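Local structure of copper-containing nitrite reductase (Hyphomicrobium denitrificans 1NES1, 6TFO) at residues C[82-85]-C[86-89]; C[200-203]-C[204-208]; C[367-371]-C[372-376]. The protein probably reduces nitrite to nitric oxide, taking electrons from a cytochrome c, as a multi-domain copper enzyme built from cupredoxin domains. All blocks are in the same frame, centred on the assembly; numbering follows the deposited sequence.

Interaction 1 (C[82-85]-C[86-89]); sequences AVID and QYAA
The backbone N of I84 gives a nearly straight hydrogen bond to A89 O, at 2.9 Å and 169°. The return bond, from A89 N to I84 O, is longer at 3.2 Å. Together they make I84 and A89 an antiparallel hydrogen-bonded pair. The chain between them is turned by a further bond, from A88 N to D85 O at 2.9 Å. In this bond the donor stands well above the carbonyl plane of D85. Q86 and Y87 hold the two middle positions of this turn, and A88 follows with a positive phi of 39°. A88 and A89 both lie opposite I84, which is a G1 beta bulge. The hairpin joins strands 83-84 and 89-90 at the edge of one sheet of the N-terminal cupredoxin domain.

I84 and A89 place their side chains on the same face of the sheet, where both meet F105. CG2 of I84 is anti to the backbone N and reaches the edge of the Y87 ring, near its plane, at 3.9 Å from CD2. The Y87 ring is also packed edge-to-face on F113, and its OH is hydrogen-bonded to K109 N.

Q86 folds back over D85 because its chain bends at chi2 (70°). This brings Q86 OE1 to 3.2 Å from D85 N, but the angle is too poor for a hydrogen bond. Q86 OE1 is buried by the contact and has no partner in the model. The end of the D85 side chain leads away from Q86, and its OD1 pairs with Y116 OH on strand 111-116. At the start of the hairpin, A82 N bonds to S91 OG. The A82 side chain lies about 8 Å from the copper ion held by H80, C117, H122 and M127.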
loop_
_atom_site.group_PDB
_atom_site.type_symbol
_atom_site.label_atom_id
_atom_site.label_comp_id
_atom_site.label_asym_id
_atom_site.label_seq_id
_atom_site.Cartn_x
_atom_site.Cartn_y
_atom_site.Cartn_z
ATOM N N ALA C 82 -25.384 14.344 -9.959
ATOM C CA ALA C 82 -26.484 13.431 -10.303
ATOM C C ALA C 82 -27.720 14.296 -10.532
ATOM O O ALA C 82 -27.941 15.216 -9.723
ATOM C CB ALA C 82 -26.676 12.421 -9.196
ATOM N N VAL C 83 -28.455 14.037 -11.602
ATOM C CA VAL C 83 -29.646 14.823 -12.004
ATOM C C VAL C 83 -30.784 13.842 -12.279
ATOM O O VAL C 83 -30.524 12.780 -12.879
ATOM C CB VAL C 83 -29.341 15.697 -13.230
ATOM C CG1 VAL C 83 -30.559 16.506 -13.662
ATOM C CG2 VAL C 83 -28.157 16.605 -12.980
ATOM N N ILE C 84 -31.995 14.198 -11.850
ATOM C CA ILE C 84 -33.270 13.487 -12.172
ATOM C C ILE C 84 -34.236 14.544 -12.709
ATOM O O ILE C 84 -34.633 15.442 -11.920
ATOM C CB ILE C 84 -33.798 12.767 -10.917
ATOM C CG1 ILE C 84 -32.649 12.131 -10.129
ATOM C CG2 ILE C 84 -34.889 11.772 -11.286
ATOM C CD1 ILE C 84 -33.067 11.020 -9.200
ATOM N N ASP C 85 -34.532 14.507 -14.008
ATOM C CA ASP C 85 -35.160 15.661 -14.714
ATOM C C ASP C 85 -36.593 15.864 -14.207
ATOM O O ASP C 85 -36.947 17.029 -13.900
ATOM C CB ASP C 85 -35.112 15.486 -16.237
ATOM C CG ASP C 85 -33.727 15.724 -16.833
ATOM O OD1 ASP C 85 -32.905 16.378 -16.186
ATOM O OD2 ASP C 85 -33.480 15.247 -17.935
ATOM N N GLN C 86 -37.354 14.768 -14.081
ATOM C CA GLN C 86 -38.830 14.764 -13.894
ATOM C C GLN C 86 -39.159 15.244 -12.481
ATOM O O GLN C 86 -40.327 15.536 -12.232
ATOM C CB GLN C 86 -39.409 13.371 -14.161
ATOM C CG GLN C 86 -39.037 12.833 -15.534
ATOM C CD GLN C 86 -37.576 12.463 -15.685
ATOM O OE1 GLN C 86 -36.814 12.345 -14.717
ATOM N NE2 GLN C 86 -37.168 12.272 -16.929
ATOM N N TYR C 87 -38.154 15.287 -11.596
ATOM C CA TYR C 87 -38.254 15.739 -10.186
ATOM C C TYR C 87 -37.505 17.060 -9.991
ATOM O O TYR C 87 -37.395 17.521 -8.854
ATOM C CB TYR C 87 -37.701 14.661 -9.252
ATOM C CG TYR C 87 -38.630 13.484 -9.117
ATOM C CD1 TYR C 87 -39.755 13.573 -8.335
ATOM C CD2 TYR C 87 -38.432 12.310 -9.820
ATOM C CE1 TYR C 87 -40.630 12.515 -8.211
ATOM C CE2 TYR C 87 -39.306 11.245 -9.714
ATOM C CZ TYR C 87 -40.415 11.344 -8.900
ATOM O OH TYR C 87 -41.288 10.306 -8.756
ATOM N N ALA C 88 -36.984 17.658 -11.054
ATOM C CA ALA C 88 -36.114 18.847 -10.962
ATOM C C ALA C 88 -35.177 18.723 -9.754
ATOM O O ALA C 88 -34.916 19.726 -9.105
ATOM C CB ALA C 88 -36.979 20.067 -10.862
ATOM N N ALA C 89 -34.685 17.519 -9.478
ATOM C CA ALA C 89 -33.796 17.181 -8.342
ATOM C C ALA C 89 -32.365 17.022 -8.860
ATOM O O ALA C 89 -32.189 16.323 -9.869
ATOM C CB ALA C 89 -34.274 15.900 -7.697
#

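Interaction 2 (C[200-203]-C[204-208]); sequences LRVR and VGDTV
R203 and D206 are the ends of a type II beta turn. It carries the chain from strand 200-203 to strand 207-214, which belong to two different sheets of the second cupredoxin domain. G205 is the third residue of the turn and has the positive phi expected there (89°).

Backbone and carboxylate bonds close the turn. D206 N donates to R203 O at 3.0 Å. D206 OD2 in turn accepts R203 N at 2.8 Å, in a nearly straight bond (169°) that comes from above the carboxylate plane. D206 thus holds the R203 backbone twice, taking its N-H with OD2 and giving its own N-H to R203 O. V202 CB lies beside the same D206 OD2, at 3.5 Å. This oxygen also makes a salt bridge with R162, and OD1 accepts K165 N. The carboxylate is probably kept ionised by this setting.

The R203 side chain bonds to a backbone oxygen of the turn. It starts with CG anti to the backbone N (chi1 174°) and runs extended as far as NE, passing V204. The guanidinium then comes back to the turn, and NH1 donates to V204 O at 2.9 Å. This oxygen lies at the guanidinium edge, a little off its plane. NE has a weak hydrogen bond to R162 O. A leucine in place of R203 would probably leave V204 O without this donor and remove the side-chain clasp over the turn.

Apolar contact is slight. The buried V202 and V208 cross at about a right angle, with V202 CG1 4.1 Å from V208 CG2.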
loop_
_atom_site.group_PDB
_atom_site.type_symbol
_atom_site.label_atom_id
_atom_site.label_comp_id
_atom_site.label_asym_id
_atom_site.label_seq_id
_atom_site.Cartn_x
_atom_site.Cartn_y
_atom_site.Cartn_z
ATOM N N LEU C 200 -37.679 -0.827 36.469
ATOM C CA LEU C 200 -37.858 -1.144 37.906
ATOM C C LEU C 200 -38.385 0.111 38.614
ATOM O O LEU C 200 -37.814 1.206 38.430
ATOM C CB LEU C 200 -36.525 -1.611 38.485
ATOM C CG LEU C 200 -35.848 -2.745 37.719
ATOM C CD1 LEU C 200 -34.510 -3.096 38.362
ATOM C CD2 LEU C 200 -36.754 -3.971 37.657
ATOM N N ARG C 201 -39.482 -0.049 39.350
ATOM C CA ARG C 201 -40.234 1.057 40.003
ATOM C C ARG C 201 -40.472 0.654 41.459
ATOM O O ARG C 201 -41.171 -0.353 41.705
ATOM C CB ARG C 201 -41.549 1.319 39.262
ATOM C CG ARG C 201 -42.127 2.700 39.521
ATOM C CD ARG C 201 -43.172 3.062 38.485
ATOM N NE ARG C 201 -43.576 4.466 38.570
ATOM C CZ ARG C 201 -44.107 5.172 37.569
ATOM N NH1 ARG C 201 -44.281 4.638 36.371
ATOM N NH2 ARG C 201 -44.436 6.430 37.770
ATOM N N VAL C 202 -39.834 1.366 42.373
ATOM C CA VAL C 202 -40.006 1.191 43.835
ATOM C C VAL C 202 -40.266 2.570 44.466
ATOM O O VAL C 202 -40.264 3.610 43.741
ATOM C CB VAL C 202 -38.775 0.486 44.436
ATOM C CG1 VAL C 202 -38.592 -0.896 43.821
ATOM C CG2 VAL C 202 -37.502 1.328 44.315
ATOM N N ARG C 203 -40.535 2.571 45.771
ATOM C CA ARG C 203 -40.768 3.783 46.585
ATOM C C ARG C 203 -39.514 3.968 47.445
ATOM O O ARG C 203 -38.963 2.942 47.881
ATOM C CB ARG C 203 -42.056 3.552 47.377
ATOM C CG ARG C 203 -42.381 4.641 48.382
ATOM C CD ARG C 203 -43.143 4.049 49.558
ATOM N NE ARG C 203 -43.804 5.090 50.333
ATOM C CZ ARG C 203 -43.206 5.855 51.249
ATOM N NH1 ARG C 203 -41.932 5.682 51.567
ATOM N NH2 ARG C 203 -43.901 6.785 51.873
ATOM N N VAL C 204 -39.044 5.199 47.664
ATOM C CA VAL C 204 -37.915 5.448 48.609
ATOM C C VAL C 204 -38.266 4.770 49.937
ATOM O O VAL C 204 -39.483 4.708 50.285
ATOM C CB VAL C 204 -37.574 6.940 48.785
ATOM C CG1 VAL C 204 -38.720 7.755 49.394
ATOM C CG2 VAL C 204 -36.280 7.114 49.576
ATOM N N GLY C 205 -37.253 4.247 50.632
ATOM C CA GLY C 205 -37.431 3.485 51.884
ATOM C C GLY C 205 -37.632 1.999 51.645
ATOM O O GLY C 205 -37.321 1.230 52.570
ATOM N N ASP C 206 -38.107 1.591 50.464
ATOM C CA ASP C 206 -38.285 0.157 50.112
ATOM C C ASP C 206 -36.972 -0.611 50.324
ATOM O O ASP C 206 -35.885 -0.014 50.170
ATOM C CB ASP C 206 -38.777 -0.030 48.679
ATOM C CG ASP C 206 -40.259 0.224 48.506
ATOM O OD1 ASP C 206 -40.928 0.347 49.522
ATOM O OD2 ASP C 206 -40.725 0.290 47.348
ATOM N N THR C 207 -37.090 -1.884 50.703
ATOM C CA THR C 207 -35.981 -2.872 50.731
ATOM C C THR C 207 -36.125 -3.758 49.484
ATOM O O THR C 207 -37.185 -4.402 49.328
ATOM C CB THR C 207 -35.971 -3.616 52.077
ATOM O OG1 THR C 207 -35.429 -2.703 53.031
ATOM C CG2 THR C 207 -35.133 -4.876 52.084
ATOM N N VAL C 208 -35.122 -3.740 48.603
ATOM C CA VAL C 208 -35.128 -4.478 47.301
ATOM C C VAL C 208 -34.379 -5.793 47.512
ATOM O O VAL C 208 -33.191 -5.747 47.954
ATOM C CB VAL C 208 -34.529 -3.639 46.153
ATOM C CG1 VAL C 208 -34.340 -4.459 44.890
ATOM C CG2 VAL C 208 -35.370 -2.396 45.859
#

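Interaction 3 (C[367-371]-C[372-376])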
loop_
_atom_site.group_PDB
_atom_site.type_symbol
_atom_site.label_atom_id
_atom_site.label_comp_id
_atom_site.label_asym_id
_atom_site.label_seq_id
_atom_site.Cartn_x
_atom_site.Cartn_y
_atom_site.Cartn_z
ATOM N N PHE C 367 -31.056 15.306 23.983
ATOM C CA PHE C 367 -32.413 14.726 23.807
ATOM C C PHE C 367 -33.395 15.855 23.543
ATOM O O PHE C 367 -33.356 16.879 24.257
ATOM C CB PHE C 367 -32.851 13.891 25.006
ATOM C CG PHE C 367 -34.168 13.195 24.784
ATOM C CD1 PHE C 367 -34.292 12.203 23.833
ATOM C CD2 PHE C 367 -35.291 13.545 25.510
ATOM C CE1 PHE C 367 -35.499 11.555 23.638
ATOM C CE2 PHE C 367 -36.500 12.896 25.317
ATOM C CZ PHE C 367 -36.604 11.905 24.379
ATOM N N HIS C 368 -34.234 15.664 22.534
ATOM C CA HIS C 368 -35.134 16.698 21.970
ATOM C C HIS C 368 -36.290 16.002 21.268
ATOM O O HIS C 368 -36.085 14.912 20.721
ATOM C CB HIS C 368 -34.369 17.602 21.009
ATOM C CG HIS C 368 -35.239 18.532 20.236
ATOM N ND1 HIS C 368 -35.623 19.775 20.721
ATOM C CD2 HIS C 368 -35.766 18.431 18.998
ATOM C CE1 HIS C 368 -36.356 20.387 19.813
ATOM N NE2 HIS C 368 -36.450 19.589 18.750
ATOM N N VAL C 369 -37.469 16.593 21.323
ATOM C CA VAL C 369 -38.662 16.065 20.609
ATOM C C VAL C 369 -39.058 17.138 19.619
ATOM O O VAL C 369 -39.462 18.210 20.079
ATOM C CB VAL C 369 -39.812 15.727 21.565
ATOM C CG1 VAL C 369 -41.081 15.405 20.797
ATOM C CG2 VAL C 369 -39.428 14.592 22.504
ATOM N N ILE C 370 -38.880 16.859 18.333
ATOM C CA ILE C 370 -39.158 17.838 17.248
ATOM C C ILE C 370 -40.656 18.144 17.300
ATOM O O ILE C 370 -41.449 17.166 17.339
ATOM C CB ILE C 370 -38.675 17.308 15.878
ATOM C CG1 ILE C 370 -37.207 16.862 15.923
ATOM C CG2 ILE C 370 -38.890 18.356 14.803
ATOM C CD1 ILE C 370 -36.658 16.385 14.594
ATOM N N GLY C 371 -41.018 19.430 17.395
ATOM C CA GLY C 371 -42.427 19.899 17.404
ATOM C C GLY C 371 -43.006 20.091 18.799
ATOM O O GLY C 371 -44.158 20.552 18.900
ATOM N N GLU C 372 -42.236 19.779 19.842
ATOM C CA GLU C 372 -42.638 19.972 21.262
ATOM C C GLU C 372 -41.527 20.693 22.037
ATOM O O GLU C 372 -40.380 20.813 21.526
ATOM C CB GLU C 372 -42.980 18.639 21.931
ATOM C CG GLU C 372 -44.471 18.309 21.908
ATOM C CD GLU C 372 -45.366 19.235 22.710
ATOM O OE1 GLU C 372 -46.598 19.227 22.454
ATOM O OE2 GLU C 372 -44.833 19.951 23.599
ATOM N N ILE C 373 -41.912 21.216 23.207
ATOM C CA ILE C 373 -41.040 21.883 24.208
ATOM C C ILE C 373 -41.283 21.166 25.524
ATOM O O ILE C 373 -42.430 20.776 25.772
ATOM C CB ILE C 373 -41.335 23.385 24.304
ATOM C CG1 ILE C 373 -41.474 23.994 22.902
ATOM C CG2 ILE C 373 -40.270 24.076 25.153
ATOM C CD1 ILE C 373 -41.749 25.481 22.851
ATOM N N PHE C 374 -40.232 20.944 26.294
ATOM C CA PHE C 374 -40.355 20.241 27.587
ATOM C C PHE C 374 -40.935 21.222 28.609
ATOM O O PHE C 374 -40.286 22.248 28.865
ATOM C CB PHE C 374 -39.001 19.644 27.986
ATOM C CG PHE C 374 -38.457 18.641 27.003
ATOM C CD1 PHE C 374 -39.290 17.705 26.426
ATOM C CD2 PHE C 374 -37.118 18.634 26.667
ATOM C CE1 PHE C 374 -38.799 16.779 25.522
ATOM C CE2 PHE C 374 -36.626 17.711 25.764
ATOM C CZ PHE C 374 -37.470 16.798 25.175
ATOM N N ASP C 375 -42.147 20.956 29.112
ATOM C CA ASP C 375 -42.763 21.789 30.173
ATOM C C ASP C 375 -41.848 21.690 31.391
ATOM O O ASP C 375 -41.465 22.738 31.889
ATOM C CB ASP C 375 -44.200 21.370 30.461
ATOM C CG ASP C 375 -45.176 21.776 29.368
ATOM O OD1 ASP C 375 -44.896 22.741 28.670
ATOM O OD2 ASP C 375 -46.205 21.105 29.210
ATOM N N HIS C 376 -41.458 20.465 31.768
ATOM C CA HIS C 376 -40.571 20.154 32.925
ATOM C C HIS C 376 -39.429 19.241 32.478
ATOM O O HIS C 376 -39.679 18.309 31.716
ATOM C CB HIS C 376 -41.370 19.529 34.075
ATOM C CG HIS C 376 -42.489 20.402 34.524
ATOM N ND1 HIS C 376 -43.786 20.243 34.061
ATOM C CD2 HIS C 376 -42.494 21.488 35.326
ATOM C CE1 HIS C 376 -44.543 21.182 34.580
ATOM N NE2 HIS C 376 -43.770 21.951 35.362
#
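Strand 365-370 ends in a type II beta turn from V369 to E372, with G371 at positive phi and E372 N bonded to V369 O at 3.2 Å. The V369 and E372 side chains lie side by side, and V369 CG1 meets E372 CB at 3.9 Å. E372 then bends at chi2 (-65°), and its OE2 accepts I373 N on the anti side, somewhat out of the carboxylate plane, at 3.2 Å.

F374 reaches back to the strand. Its ring is nearly parallel to that of F367, but the two are slid so far apart that they barely overlap, with centroids 6.0 Å apart. They touch where F374 CZ comes 3.9 Å from F367 CD2. V369 CG2 meets the rim of the F374 ring at CE1 (3.8 Å), while F367 O lies in the ring plane beside CE2. F367 itself stacks on F356.

H368 points away from this packing. Its ND1 bonds to Q392 O, and its ring meets H419 edge-to-face and stacks on H227 of a neighbouring subunit. A copper ion lies about 4 Å from its side chain. This is consistent with the type 2 copper site that copper nitrite reductases build between subunits.

How the interactions relate
From the N terminus, interaction 1 comes first, in the N-terminal cupredoxin domain. It closes a tight hairpin between neighbouring strands of one sheet. Interaction 2 follows, in the second domain, and turns the chain from one sheet of the sandwich to the other. Interaction 3 comes last. It joins strand 365-370 to strand 374-377, again on different sheets, at the interface with another subunit. The three lie in series and none nests in or crosses another. Interactions 1 and 2 are about 60 Å apart between centres, on opposite sides of the chain's centre. Interactions 2 and 3 are about 14 Å apart at their nearest atoms and do not touch.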